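Local coordinates for histidine-containing Phosphotransfer Protein type 1, MtHPt1 (Medicago truncatula, PDB 3US6), which probably relays phosphoryl groups, through an active histidine, from cytokinin sensor histidine kinases to response regulators in plant two-component signalling, at residues D24-F27 against L28-Q31; S47-F50 against D51-R55; G89-R92 against V93-C97; C115-Q118 against V119-Y123. All blocks are in the same frame, centred on the assembly; numbering follows the deposited sequence.

Each of the four contacts is local, within a helix or at its N-terminal start, in an all-helical histidine phosphotransfer protein, and tertiary packing ties them together. Contact 1 opens helix 25-32 and touches contact 3, the start of helix 91-106, where D24 N probably hydrogen-bonds to G89 O at 2.9 Å; their centres are about 14 Å apart. Contacts 3 and 4 are closer, about 10 Å between centres, and share the R92-E122 salt bridge, NE to OE1 2.9 Å. Contact 2 meets contact 4 through Y123, which lies against F49, F50 and S53. The predicted phosphohistidine H79 belongs to helix 71-88, the helix against which F49, V93 and V119 also pack.

Contact 1: residues D24-F27 against L28-Q31; sequences DGQF and LQLQ
The first turn of helix 25-32, with its N-terminal cap, brings residues 24-27 against 28-31, and its outward side is marked by a glutamine pair, Q26 and Q29. Q26 NE2 donates to Q29 OE1 over 2.9 Å. The two amide planes stand 86° apart, and the donor sits above the carbonyl plane of Q29, off its lone pairs, so the bond is poorly directed at the acceptor despite its short length. A bend at chi2 folds the Q26 chain along the helix to make this reach, whereas Q29 is extended beyond CG. On another side of the turn, a chi1 of -175° puts F27 CG anti to the backbone N, beside the carbonyl carbon, and the ring meets the amide of Q31; in the conformer described, NE2 lies 3.4 Å from CE2 with the planes inclined at 56°. F27 CD1 also approaches L30 CD1 at 4.3 Å. These apolar residues suit the inward face: F27 packs on I14 and V42, and L30 on V42 and V45. L28 CB lies 3.4 Å from G25 O, and its side chain reaches F18 of helix 3-19.

Backbone bonds from Q29 N to G25 O, L30 N to Q26 O and Q31 N to F27 O build the turn. At its start D24 OD1 accepts from Q26 N at 2.8 Å, from above the carboxylate plane. Aspartate suits this place because a short, negatively charged acceptor can occupy an amide that the first turn cannot pair, and its negative charge probably interacts favourably with the positive end of the helix dipole. The arrangement is that of an aspartate N-cap opening an amphipathic helix.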
ATOM      1  N   ASP A  24      -5.711   6.663   2.201  1.00 14.72           N
ATOM      2  CA  ASP A  24      -6.921   7.092   2.870  1.00 14.78           C
ATOM      3  C   ASP A  24      -6.645   7.441   4.310  1.00 16.48           C
ATOM      4  O   ASP A  24      -5.489   7.536   4.751  1.00 16.68           O
ATOM      5  CB  ASP A  24      -8.065   6.065   2.734  1.00 12.79           C
ATOM      6  CG  ASP A  24      -7.851   4.821   3.550  1.00 21.05           C
ATOM      7  OD1 ASP A  24      -6.976   4.801   4.447  1.00 19.72           O
ATOM      8  OD2 ASP A  24      -8.592   3.837   3.347  1.00 25.68           O
ATOM      9  N   GLY A  25      -7.704   7.690   5.063  1.00 17.45           N
ATOM     10  CA  GLY A  25      -7.570   8.184   6.418  1.00 19.56           C
ATOM     11  C   GLY A  25      -6.838   7.243   7.333  1.00 19.10           C
ATOM     12  O   GLY A  25      -6.378   7.678   8.419  1.00 19.98           O
ATOM     13  N   GLN A  26      -6.678   5.981   6.971  1.00 16.53           N
ATOM     14  CA  GLN A  26      -5.958   5.113   7.872  1.00 16.54           C
ATOM     15  C   GLN A  26      -4.460   5.475   7.819  1.00 16.34           C
ATOM     16  O   GLN A  26      -3.724   5.255   8.836  1.00 18.83           O
ATOM     17  CB  GLN A  26      -6.205   3.671   7.568  1.00 16.33           C
ATOM     18  CG  GLN A  26      -5.308   2.778   8.290  1.00 30.03           C
ATOM     19  CD  GLN A  26      -5.449   2.920   9.796  1.00 35.99           C
ATOM     20  OE1 GLN A  26      -4.483   2.661  10.580  1.00 34.42           O
ATOM     21  NE2 GLN A  26      -6.667   3.362  10.231  1.00 29.42           N
ATOM     22  N   PHE A  27      -3.990   6.078   6.719  1.00 14.46           N
ATOM     23  CA  PHE A  27      -2.592   6.509   6.709  1.00 14.02           C
ATOM     24  C   PHE A  27      -2.424   7.664   7.675  1.00 15.94           C
ATOM     25  O   PHE A  27      -1.415   7.749   8.377  1.00 15.39           O
ATOM     26  CB  PHE A  27      -2.158   6.872   5.311  1.00 13.02           C
ATOM     27  CG  PHE A  27      -0.690   7.202   5.229  1.00 12.54           C
ATOM     28  CD1 PHE A  27       0.226   6.155   5.183  1.00 13.23           C
ATOM     29  CD2 PHE A  27      -0.240   8.491   5.187  1.00 13.85           C
ATOM     30  CE1 PHE A  27       1.577   6.399   5.109  1.00 13.86           C
ATOM     31  CE2 PHE A  27       1.093   8.767   5.136  1.00 15.11           C
ATOM     32  CZ  PHE A  27       2.020   7.700   5.117  1.00 14.13           C
ATOM     33  N   LEU A  28      -3.418   8.538   7.780  1.00 16.19           N
ATOM     34  CA  LEU A  28      -3.361   9.605   8.779  1.00 19.92           C
ATOM     35  C   LEU A  28      -3.386   9.072  10.200  1.00 16.12           C
ATOM     36  O   LEU A  28      -2.785   9.645  11.112  1.00 17.99           O
ATOM     37  CB  LEU A  28      -4.543  10.538   8.606  1.00 21.16           C
ATOM     38  CG  LEU A  28      -4.600  11.191   7.261  1.00 26.51           C
ATOM     39  CD1 LEU A  28      -5.677  12.240   7.404  1.00 50.09           C
ATOM     40  CD2 LEU A  28      -3.283  11.826   6.883  1.00 32.23           C
ATOM     41  N   GLN A  29      -4.122   8.004  10.444  1.00 17.45           N
ATOM     42  CA  GLN A  29      -4.082   7.330  11.757  1.00 17.65           C
ATOM     43  C   GLN A  29      -2.693   6.801  12.159  1.00 18.17           C
ATOM     44  O   GLN A  29      -2.273   6.960  13.326  1.00 22.49           O
ATOM     45  CB  GLN A  29      -5.126   6.236  11.842  1.00 24.15           C
ATOM     46  CG  GLN A  29      -5.033   5.421  13.119  1.00 39.14           C
ATOM     47  CD  GLN A  29      -6.108   4.338  13.158  1.00 44.25           C
ATOM     48  OE1 GLN A  29      -7.287   4.589  12.806  1.00 46.28           O
ATOM     49  NE2 GLN A  29      -5.690   3.109  13.469  1.00 30.63           N
ATOM     50  N   LEU A  30      -1.923   6.272  11.210  1.00 21.84           N
ATOM     51  CA  LEU A  30      -0.543   5.864  11.515  1.00 22.62           C
ATOM     52  C   LEU A  30       0.251   7.058  11.920  1.00 24.81           C
ATOM     53  O   LEU A  30       1.034   7.004  12.871  1.00 21.62           O
ATOM     54  CB  LEU A  30       0.159   5.277  10.281  1.00 22.83           C
ATOM     55  CG  LEU A  30      -0.342   4.002   9.754  1.00 21.87           C
ATOM     56  CD1 LEU A  30       0.676   3.652   8.621  1.00 19.82           C
ATOM     57  CD2 LEU A  30      -0.409   2.926  10.845  1.00 26.18           C
ATOM     58  N   GLN A  31       0.043   8.169  11.221  1.00 19.66           N
ATOM     59  CA  GLN A  31       0.747   9.399  11.547  0.50 21.13           C
ATOM     60  C   GLN A  31       0.414   9.892  12.970  1.00 20.85           C
ATOM     61  O   GLN A  31       1.255  10.483  13.642  1.00 23.25           O
ATOM     62  CB  GLN A  31       0.435  10.467  10.466  0.50 22.57           C
ATOM     63  CG  GLN A  31       0.988  10.193   9.055  0.50 19.12           C
ATOM     64  CD  GLN A  31       0.502  11.255   8.051  0.50 19.41           C
ATOM     65  OE1 GLN A  31      -0.583  11.813   8.212  0.50 30.46           O
ATOM     66  NE2 GLN A  31       1.297  11.529   7.035  0.50 15.23           N
TER

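Contact 2: residues S47-F50 against D51-R55; sequences SLFF and DDSER
S53 lies over one face of the F49 ring, its OG 3.1 Å above the ring plane and offset toward the rim, with CE1 the nearest ring atom. The same hydroxyl donates to F49 O over 2.8 Å, from above the carbonyl plane, while S53 N reaches that oxygen, also at 2.8 Å, nearly along the C=O axis. Two donors therefore grip one carbonyl. A chi1 of -65° sets OG beside the backbone N of S53, turned back toward the preceding turn.

Regular bonds D51 N to S47 O, D52 N to L48 O and E54 N to F50 O continue the helix. Farther out, S47 OG bonds to F43 O in the conformer described. R55 NH2 forms a salt bridge with D52 OD1 at 3.2 Å, but its hydrogen bond is weak and R55 is poorly ordered; D52 OD2 has a weak bond from Q80 NE2. The inward side packs against two helices: F49 touches S84, S85 and I88 of helix 71-88, and F50 meets Y123, K127 and L130 of helix 109-142. Serine suits its buried place: with its proton directed to F49 O, the S53 hydroxyl is satisfied by its own helix, so a polar group can lie among the rings of F49, F81 and Y123.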
ATOM      1  N   SER A  47       7.438  -0.460   5.970  1.00 13.50           N
ATOM      2  CA  SER A  47       8.455  -1.483   5.674  0.61 13.62           C
ATOM      3  C   SER A  47       7.985  -2.876   5.950  1.00 15.19           C
ATOM      4  O   SER A  47       8.199  -3.791   5.140  1.00 16.82           O
ATOM      5  CB  SER A  47       9.738  -1.218   6.431  0.61 17.53           C
ATOM      6  OG  SER A  47      10.385  -0.150   5.812  0.61 20.39           O
ATOM      7  N   LEU A  48       7.293  -3.068   7.082  1.00 14.47           N
ATOM      8  CA  LEU A  48       6.758  -4.384   7.374  1.00 15.75           C
ATOM      9  C   LEU A  48       5.735  -4.834   6.301  1.00 15.32           C
ATOM     10  O   LEU A  48       5.688  -5.993   5.936  1.00 17.73           O
ATOM     11  CB  LEU A  48       6.061  -4.405   8.755  1.00 16.09           C
ATOM     12  CG  LEU A  48       6.951  -4.329   9.960  1.00 17.75           C
ATOM     13  CD1 LEU A  48       6.059  -3.972  11.152  1.00 16.89           C
ATOM     14  CD2 LEU A  48       7.675  -5.692  10.154  1.00 18.16           C
ATOM     15  N   PHE A  49       4.872  -3.909   5.904  1.00 14.18           N
ATOM     16  CA  PHE A  49       3.893  -4.133   4.846  1.00 13.63           C
ATOM     17  C   PHE A  49       4.622  -4.522   3.547  1.00 14.58           C
ATOM     18  O   PHE A  49       4.172  -5.486   2.887  1.00 16.69           O
ATOM     19  CB  PHE A  49       3.053  -2.878   4.659  1.00 13.10           C
ATOM     20  CG  PHE A  49       2.112  -2.930   3.483  1.00 14.27           C
ATOM     21  CD1 PHE A  49       1.017  -3.776   3.537  1.00 19.35           C
ATOM     22  CD2 PHE A  49       2.299  -2.156   2.374  1.00 14.66           C
ATOM     23  CE1 PHE A  49       0.127  -3.849   2.471  1.00 19.12           C
ATOM     24  CE2 PHE A  49       1.421  -2.263   1.299  1.00 16.26           C
ATOM     25  CZ  PHE A  49       0.304  -3.064   1.396  1.00 16.33           C
ATOM     26  N   PHE A  50       5.667  -3.820   3.148  1.00 12.84           N
ATOM     27  CA  PHE A  50       6.320  -4.169   1.879  1.00 16.38           C
ATOM     28  C   PHE A  50       6.876  -5.595   1.938  1.00 17.24           C
ATOM     29  O   PHE A  50       6.663  -6.412   1.000  1.00 18.95           O
ATOM     30  CB  PHE A  50       7.445  -3.211   1.558  1.00 14.29           C
ATOM     31  CG  PHE A  50       7.040  -1.828   1.283  1.00 13.96           C
ATOM     32  CD1 PHE A  50       5.761  -1.505   0.936  1.00 13.28           C
ATOM     33  CD2 PHE A  50       7.979  -0.812   1.374  1.00 15.80           C
ATOM     34  CE1 PHE A  50       5.389  -0.189   0.692  1.00 16.40           C
ATOM     35  CE2 PHE A  50       7.646   0.511   1.043  1.00 18.85           C
ATOM     36  CZ  PHE A  50       6.346   0.818   0.714  1.00 19.20           C
ATOM     37  N   ASP A  51       7.520  -5.920   3.046  1.00 18.00           N
ATOM     38  CA  ASP A  51       8.067  -7.303   3.178  1.00 20.41           C
ATOM     39  C   ASP A  51       6.975  -8.412   3.105  1.00 20.89           C
ATOM     40  O   ASP A  51       7.125  -9.412   2.316  1.00 26.39           O
ATOM     41  CB  ASP A  51       8.846  -7.405   4.502  1.00 27.61           C
ATOM     42  CG  ASP A  51      10.072  -6.490   4.543  1.00 40.92           C
ATOM     43  OD1 ASP A  51      10.391  -5.864   3.517  1.00 52.38           O
ATOM     44  OD2 ASP A  51      10.733  -6.410   5.598  1.00 41.27           O
ATOM     45  N   ASP A  52       5.857  -8.251   3.829  1.00 20.36           N
ATOM     46  CA  ASP A  52       4.757  -9.249   3.776  1.00 19.50           C
ATOM     47  C   ASP A  52       4.056  -9.275   2.423  1.00 21.83           C
ATOM     48  O   ASP A  52       3.826 -10.353   1.872  1.00 21.51           O
ATOM     49  CB  ASP A  52       3.728  -9.017   4.865  1.00 21.44           C
ATOM     50  CG  ASP A  52       2.633 -10.131   4.861  1.00 24.32           C
ATOM     51  OD1 ASP A  52       3.016 -11.317   5.019  1.00 29.10           O
ATOM     52  OD2 ASP A  52       1.434  -9.810   4.573  1.00 28.14           O
ATOM     53  N   SER A  53       3.845  -8.102   1.838  1.00 22.21           N
ATOM     54  CA  SER A  53       3.102  -8.007   0.585  1.00 22.66           C
ATOM     55  C   SER A  53       3.853  -8.697  -0.535  1.00 20.74           C
ATOM     56  O   SER A  53       3.228  -9.331  -1.406  1.00 20.10           O
ATOM     57  CB  SER A  53       2.807  -6.534   0.242  1.00 24.64           C
ATOM     58  OG  SER A  53       1.929  -6.013   1.249  1.00 25.03           O
ATOM     59  N   GLU A  54       5.158  -8.601  -0.560  1.00 16.13           N
ATOM     60  CA  GLU A  54       5.885  -9.252  -1.635  1.00 16.83           C
ATOM     61  C   GLU A  54       5.880 -10.759  -1.552  1.00 23.98           C
ATOM     62  O   GLU A  54       5.882 -11.393  -2.565  1.00 19.52           O
ATOM     63  CB  GLU A  54       7.250  -8.647  -1.862  1.00 26.13           C
ATOM     64  CG  GLU A  54       8.256  -8.859  -0.817  1.00 59.85           C
ATOM     65  CD  GLU A  54       9.465  -7.925  -0.997  1.00 74.77           C
ATOM     66  OE1 GLU A  54      10.607  -8.322  -0.601  1.00 78.57           O
ATOM     67  OE2 GLU A  54       9.244  -6.823  -1.539  1.00 62.93           O
ATOM     68  N   ARG A  55       5.881 -11.299  -0.343  1.00 25.16           N
ATOM     69  CA  ARG A  55       5.668 -12.722  -0.150  1.00 26.47           C
ATOM     70  C   ARG A  55       4.291 -13.147  -0.632  1.00 20.63           C
ATOM     71  O   ARG A  55       4.172 -14.113  -1.367  1.00 24.07           O
ATOM     72  CB  ARG A  55       5.842 -13.114   1.321  1.00 48.25           C
ATOM     73  CG  ARG A  55       7.305 -13.086   1.798  1.00 93.71           C
ATOM     74  CD  ARG A  55       7.503 -13.753   3.154  1.00122.98           C
ATOM     75  NE  ARG A  55       6.679 -13.144   4.191  1.00139.37           N
ATOM     76  CZ  ARG A  55       6.988 -12.021   4.828  1.00148.60           C
ATOM     77  NH1 ARG A  55       8.105 -11.367   4.531  1.00151.57           N
ATOM     78  NH2 ARG A  55       6.170 -11.548   5.757  1.00150.48           N
TER

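Contact 3: residues G89-R92 against V93-C97; sequences GAQR and VKNSC
The amides of Q91 and N95 are nearly parallel, their planes 18° apart, although the two chains run at a slant to each other; contact is by Q91 CG, 3.9 Å from N95 ND2. With its CG beside the backbone N (chi1 -73°), N95 folds back over the Q91 carbonyl, where CG lies 3.2 Å from Q91 O. The bond to that carbonyl comes from the backbone, N95 N donating over 2.8 Å. Polar amides suit this outer side of the helix.

On the inward side, A90 CB faces V93 CB at 4.1 Å, with V93 CG2 equally near. Small and branched residues fit here: V93 continues into the core against S85 and V126, and the methyl of A90 takes little space at the turn. S96 lies one turn beyond R92, and S96 N donates to R92 O at 3.0 Å. R92 is bent at chi3, and its guanidinium leads off to a salt bridge from NE to E122 and a bond from NH1 to E20 O.

K94 N donates to A90 O at 3.0 Å. A90 is the N-cap and the centre of an inverse gamma turn. Before it, G89 leaves helical geometry after helix 71-88 with a positive phi (89°); glycine suits the place because a CB here would press on the carbonyl O of the residue before. The whole is a tight connection between two helices of the bundle, in which a Schellman motif at G89 is followed directly by the N-cap of helix 91-106.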
ATOM      1  N   GLY A  89      -3.557   2.220   5.090  1.00 13.56           N
ATOM      2  CA  GLY A  89      -4.290   3.196   4.276  1.00 13.64           C
ATOM      3  C   GLY A  89      -4.141   3.069   2.775  1.00 13.39           C
ATOM      4  O   GLY A  89      -4.479   4.019   2.091  1.00 12.78           O
ATOM      5  N   ALA A  90      -3.664   1.939   2.268  1.00 12.22           N
ATOM      6  CA  ALA A  90      -3.445   1.726   0.831  1.00  9.82           C
ATOM      7  C   ALA A  90      -4.763   1.331   0.209  1.00 12.29           C
ATOM      8  O   ALA A  90      -5.000   0.146  -0.064  1.00 12.46           O
ATOM      9  CB  ALA A  90      -2.374   0.700   0.608  1.00 12.98           C
ATOM     10  N   GLN A  91      -5.652   2.302   0.070  1.00 10.97           N
ATOM     11  CA  GLN A  91      -7.051   1.996  -0.284  1.00 13.91           C
ATOM     12  C   GLN A  91      -7.259   1.423  -1.631  1.00 12.04           C
ATOM     13  O   GLN A  91      -8.141   0.575  -1.824  1.00 12.78           O
ATOM     14  CB  GLN A  91      -7.857   3.206  -0.131  1.00 15.81           C
ATOM     15  CG  GLN A  91      -9.370   2.790  -0.063  1.00 24.00           C
ATOM     16  CD  GLN A  91     -10.243   3.977   0.261  1.00 33.81           C
ATOM     17  OE1 GLN A  91     -10.216   4.985  -0.464  1.00 32.35           O
ATOM     18  NE2 GLN A  91     -10.953   3.902   1.409  1.00 27.10           N
ATOM     19  N   ARG A  92      -6.472   1.864  -2.597  1.00 12.43           N
ATOM     20  CA  ARG A  92      -6.616   1.245  -3.940  1.00 12.69           C
ATOM     21  C   ARG A  92      -6.155  -0.235  -3.945  1.00  9.59           C
ATOM     22  O   ARG A  92      -6.689  -1.063  -4.663  1.00 12.73           O
ATOM     23  CB  ARG A  92      -5.904   2.023  -5.050  1.00 11.75           C
ATOM     24  CG  ARG A  92      -6.689   3.207  -5.443  1.00 11.74           C
ATOM     25  CD  ARG A  92      -5.977   4.289  -6.245  1.00 13.36           C
ATOM     26  NE  ARG A  92      -5.460   3.776  -7.464  1.00 12.37           N
ATOM     27  CZ  ARG A  92      -5.326   4.482  -8.585  1.00 13.30           C
ATOM     28  NH1 ARG A  92      -5.636   5.774  -8.616  1.00 13.15           N
ATOM     29  NH2 ARG A  92      -4.801   3.893  -9.627  1.00 15.49           N
ATOM     30  N   VAL A  93      -5.123  -0.563  -3.173  1.00 10.20           N
ATOM     31  CA  VAL A  93      -4.736  -1.961  -3.030  1.00  9.15           C
ATOM     32  C   VAL A  93      -5.870  -2.729  -2.337  1.00 11.43           C
ATOM     33  O   VAL A  93      -6.290  -3.789  -2.817  1.00 13.25           O
ATOM     34  CB  VAL A  93      -3.429  -2.124  -2.194  1.00 10.62           C
ATOM     35  CG1 VAL A  93      -3.138  -3.610  -1.961  1.00  9.62           C
ATOM     36  CG2 VAL A  93      -2.287  -1.411  -2.943  1.00 12.13           C
ATOM     37  N   LYS A  94      -6.394  -2.183  -1.248  1.00 11.09           N
ATOM     38  CA  LYS A  94      -7.537  -2.825  -0.542  1.00 11.04           C
ATOM     39  C   LYS A  94      -8.699  -3.074  -1.483  1.00 12.96           C
ATOM     40  O   LYS A  94      -9.270  -4.164  -1.512  1.00 12.64           O
ATOM     41  CB  LYS A  94      -7.959  -1.944   0.619  1.00 14.35           C
ATOM     42  CG  LYS A  94      -9.078  -2.468   1.460  1.00 12.88           C
ATOM     43  CD  LYS A  94      -9.739  -1.404   2.234  1.00 16.70           C
ATOM     44  CE  LYS A  94     -10.850  -1.994   3.092  1.00 24.28           C
ATOM     45  NZ  LYS A  94     -11.698  -0.929   3.751  1.00 29.35           N
ATOM     46  N   ASN A  95      -9.057  -2.058  -2.267  1.00 11.71           N
ATOM     47  CA  ASN A  95     -10.243  -2.182  -3.139  1.00 13.65           C
ATOM     48  C   ASN A  95      -9.975  -3.219  -4.194  1.00 13.30           C
ATOM     49  O   ASN A  95     -10.904  -3.935  -4.632  1.00 14.42           O
ATOM     50  CB  ASN A  95     -10.539  -0.846  -3.754  1.00 13.18           C
ATOM     51  CG  ASN A  95     -11.112   0.113  -2.804  1.00 18.68           C
ATOM     52  OD1 ASN A  95     -11.515  -0.251  -1.696  1.00 23.11           O
ATOM     53  ND2 ASN A  95     -11.141   1.385  -3.195  1.00 19.40           N
ATOM     54  N   SER A  96      -8.750  -3.285  -4.718  1.00 11.48           N
ATOM     55  CA  SER A  96      -8.392  -4.348  -5.694  0.71 11.02           C
ATOM     56  C   SER A  96      -8.520  -5.728  -5.090  1.00 10.61           C
ATOM     57  O   SER A  96      -8.932  -6.632  -5.734  1.00 14.48           O
ATOM     58  CB  SER A  96      -7.004  -4.221  -6.322  0.71 15.47           C
ATOM     59  OG  SER A  96      -6.900  -3.098  -7.128  0.71 19.73           O
ATOM     60  N   CYS A  97      -8.135  -5.873  -3.831  1.00 12.33           N
ATOM     61  CA  CYS A  97      -8.305  -7.139  -3.121  1.00 12.16           C
ATOM     62  C   CYS A  97      -9.776  -7.505  -2.948  1.00 14.96           C
ATOM     63  O   CYS A  97     -10.138  -8.656  -3.099  1.00 16.22           O
ATOM     64  CB  CYS A  97      -7.636  -7.064  -1.744  1.00 12.59           C
ATOM     65  SG  CYS A  97      -5.861  -7.073  -1.761  1.00 14.22           S
TER

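Contact 4: residues C115-Q118 against V119-Y123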
ATOM      1  N   CYS A 115      -7.339  -9.733 -12.144  1.00 13.95           N
ATOM      2  CA  CYS A 115      -7.429  -8.976 -10.929  0.57 12.51           C
ATOM      3  C   CYS A 115      -6.144  -9.079 -10.129  1.00 13.84           C
ATOM      4  O   CYS A 115      -5.732  -8.086  -9.510  1.00 14.27           O
ATOM      5  CB  CYS A 115      -8.549  -9.511 -10.122  0.57 11.71           C
ATOM      6  SG  CYS A 115      -8.953  -8.451  -8.717  0.57 18.71           S
ATOM      7  N   LEU A 116      -5.463 -10.231 -10.119  1.00 10.43           N
ATOM      8  CA  LEU A 116      -4.150 -10.242  -9.478  1.00 13.73           C
ATOM      9  C   LEU A 116      -3.201  -9.278 -10.185  1.00 12.75           C
ATOM     10  O   LEU A 116      -2.397  -8.597  -9.539  1.00 12.11           O
ATOM     11  CB  LEU A 116      -3.523 -11.660  -9.399  1.00 17.98           C
ATOM     12  CG  LEU A 116      -2.096 -11.814  -8.794  1.00 23.27           C
ATOM     13  CD1 LEU A 116      -2.111 -11.317  -7.473  1.00 26.03           C
ATOM     14  CD2 LEU A 116      -1.730 -13.266  -8.735  1.00 36.31           C
ATOM     15  N   GLN A 117      -3.247  -9.175 -11.485  1.00 13.22           N
ATOM     16  CA  GLN A 117      -2.379  -8.301 -12.212  1.00 10.48           C
ATOM     17  C   GLN A 117      -2.665  -6.865 -11.705  1.00 12.26           C
ATOM     18  O   GLN A 117      -1.696  -6.120 -11.430  1.00 12.82           O
ATOM     19  CB  GLN A 117      -2.607  -8.479 -13.713  1.00 13.53           C
ATOM     20  CG  GLN A 117      -1.757  -7.582 -14.624  1.00 16.29           C
ATOM     21  CD  GLN A 117      -2.235  -6.145 -14.715  1.00 14.22           C
ATOM     22  OE1 GLN A 117      -3.365  -5.904 -15.062  1.00 17.75           O
ATOM     23  NE2 GLN A 117      -1.323  -5.210 -14.493  1.00 16.36           N
ATOM     24  N   GLN A 118      -3.909  -6.544 -11.463  1.00 11.30           N
ATOM     25  CA  GLN A 118      -4.207  -5.202 -10.998  1.00 10.99           C
ATOM     26  C   GLN A 118      -3.787  -4.989  -9.542  1.00 11.26           C
ATOM     27  O   GLN A 118      -3.333  -3.895  -9.192  1.00 12.42           O
ATOM     28  CB  GLN A 118      -5.684  -4.899 -11.118  1.00 12.48           C
ATOM     29  CG  GLN A 118      -6.123  -4.814 -12.523  1.00 15.04           C
ATOM     30  CD  GLN A 118      -5.601  -3.538 -13.188  1.00 22.33           C
ATOM     31  OE1 GLN A 118      -5.934  -2.423 -12.770  1.00 22.15           O
ATOM     32  NE2 GLN A 118      -4.728  -3.687 -14.211  1.00 26.89           N
ATOM     33  N   VAL A 119      -4.001  -5.986  -8.657  1.00 10.53           N
ATOM     34  CA  VAL A 119      -3.550  -5.857  -7.252  1.00 11.59           C
ATOM     35  C   VAL A 119      -2.060  -5.595  -7.195  1.00 11.69           C
ATOM     36  O   VAL A 119      -1.534  -4.724  -6.490  1.00 11.79           O
ATOM     37  CB  VAL A 119      -3.819  -7.202  -6.463  1.00 12.58           C
ATOM     38  CG1 VAL A 119      -3.232  -7.156  -5.084  1.00 19.56           C
ATOM     39  CG2 VAL A 119      -5.316  -7.475  -6.376  1.00 18.46           C
ATOM     40  N   LYS A 120      -1.308  -6.367  -7.982  1.00 10.38           N
ATOM     41  CA  LYS A 120       0.144  -6.205  -8.044  1.00  9.39           C
ATOM     42  C   LYS A 120       0.496  -4.804  -8.552  1.00  9.88           C
ATOM     43  O   LYS A 120       1.388  -4.158  -7.982  1.00 10.69           O
ATOM     44  CB  LYS A 120       0.786  -7.309  -8.889  1.00 10.22           C
ATOM     45  CG  LYS A 120       2.299  -7.145  -8.961  1.00 16.35           C
ATOM     46  CD  LYS A 120       2.993  -8.325  -9.629  1.00 20.11           C
ATOM     47  CE  LYS A 120       4.493  -7.968 -10.015  1.00 40.21           C
ATOM     48  NZ  LYS A 120       5.250  -9.143 -10.630  1.00 32.96           N
ATOM     49  N   GLN A 121      -0.133  -4.359  -9.640  1.00  9.68           N
ATOM     50  CA  GLN A 121       0.134  -3.035 -10.163  1.00 10.22           C
ATOM     51  C   GLN A 121      -0.153  -1.964  -9.139  1.00  9.78           C
ATOM     52  O   GLN A 121       0.653  -1.050  -8.925  1.00 11.16           O
ATOM     53  CB  GLN A 121      -0.657  -2.831 -11.454  1.00 11.39           C
ATOM     54  CG  GLN A 121      -0.489  -1.482 -12.098  1.00 12.45           C
ATOM     55  CD  GLN A 121      -1.200  -1.482 -13.499  1.00 31.98           C
ATOM     56  OE1 GLN A 121      -1.074  -2.435 -14.317  1.00 29.17           O
ATOM     57  NE2 GLN A 121      -1.960  -0.429 -13.764  1.00 39.74           N
ATOM     58  N   GLU A 122      -1.285  -2.070  -8.452  1.00  9.98           N
ATOM     59  CA  GLU A 122      -1.666  -1.093  -7.411  1.00  9.45           C
ATOM     60  C   GLU A 122      -0.673  -1.127  -6.236  1.00 10.04           C
ATOM     61  O   GLU A 122      -0.264  -0.078  -5.727  1.00 10.91           O
ATOM     62  CB  GLU A 122      -3.082  -1.316  -6.913  1.00 10.12           C
ATOM     63  CG  GLU A 122      -4.118  -0.912  -7.962  1.00  9.59           C
ATOM     64  CD  GLU A 122      -4.174   0.576  -8.258  1.00 12.35           C
ATOM     65  OE1 GLU A 122      -3.763   1.408  -7.411  1.00 13.11           O
ATOM     66  OE2 GLU A 122      -4.663   0.928  -9.395  1.00 14.11           O
ATOM     67  N   TYR A 123      -0.213  -2.301  -5.871  1.00  8.78           N
ATOM     68  CA  TYR A 123       0.788  -2.409  -4.832  1.00  9.48           C
ATOM     69  C   TYR A 123       2.086  -1.717  -5.226  1.00 10.36           C
ATOM     70  O   TYR A 123       2.585  -0.946  -4.454  1.00 11.17           O
ATOM     71  CB  TYR A 123       1.065  -3.891  -4.478  1.00  9.72           C
ATOM     72  CG  TYR A 123       2.268  -4.021  -3.619  1.00 11.10           C
ATOM     73  CD1 TYR A 123       2.226  -3.662  -2.315  1.00 11.63           C
ATOM     74  CD2 TYR A 123       3.456  -4.448  -4.134  1.00  9.15           C
ATOM     75  CE1 TYR A 123       3.335  -3.722  -1.550  1.00 14.01           C
ATOM     76  CE2 TYR A 123       4.561  -4.516  -3.369  1.00 12.82           C
ATOM     77  CZ  TYR A 123       4.490  -4.140  -2.078  1.00 12.79           C
ATOM     78  OH  TYR A 123       5.599  -4.223  -1.300  1.00 16.00           O
TER
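Residues 115-123 form regular alpha-helix within helix 109-142, with V119 N bonded to C115 O, K120 N to L116 O, Q121 N to Q117 O and E122 N to Q118 O. On its outer side Q117 and Q121, one turn apart, lie side by side and point the same way. Q117 NE2 donates to Q121 OE1 over 2.8 Å; the acceptor sits in the amide plane of Q117, while the donor is tilted 30° from the carbonyl plane of Q121. A bend at chi2 (-77°) turns the Q117 amide along the helix, and Q121 keeps an extended chain beyond CG. Q118, also bent at chi2, curls back so that its NE2 donates to Q117 OE1 at 2.7 Å, with that oxygen in the plane of the Q118 amide. Glutamine suits these places because one amide can give and accept at once.

On the buried side V119 CG2 rests 3.2 Å from C115 O and, in the conformer described, 4.4 Å from C115 SG. These compact residues, with L116, pack against F100 of helix 91-106. V119 also reaches F81 of helix 71-88, as does Y123, which lies against L57 of helix 41-64. E122 CG passes 3.3 Å from Q118 O, and its carboxylate is the one that pairs with R92.

The side-chain bonds run in one direction, from Q118 NE2 to Q117 OE1 and from Q117 NE2 to Q121 OE1. Q117 is thus held through both ends of its amide, which in this crystal sets the orientation of that group and probably makes each bond reinforce the other.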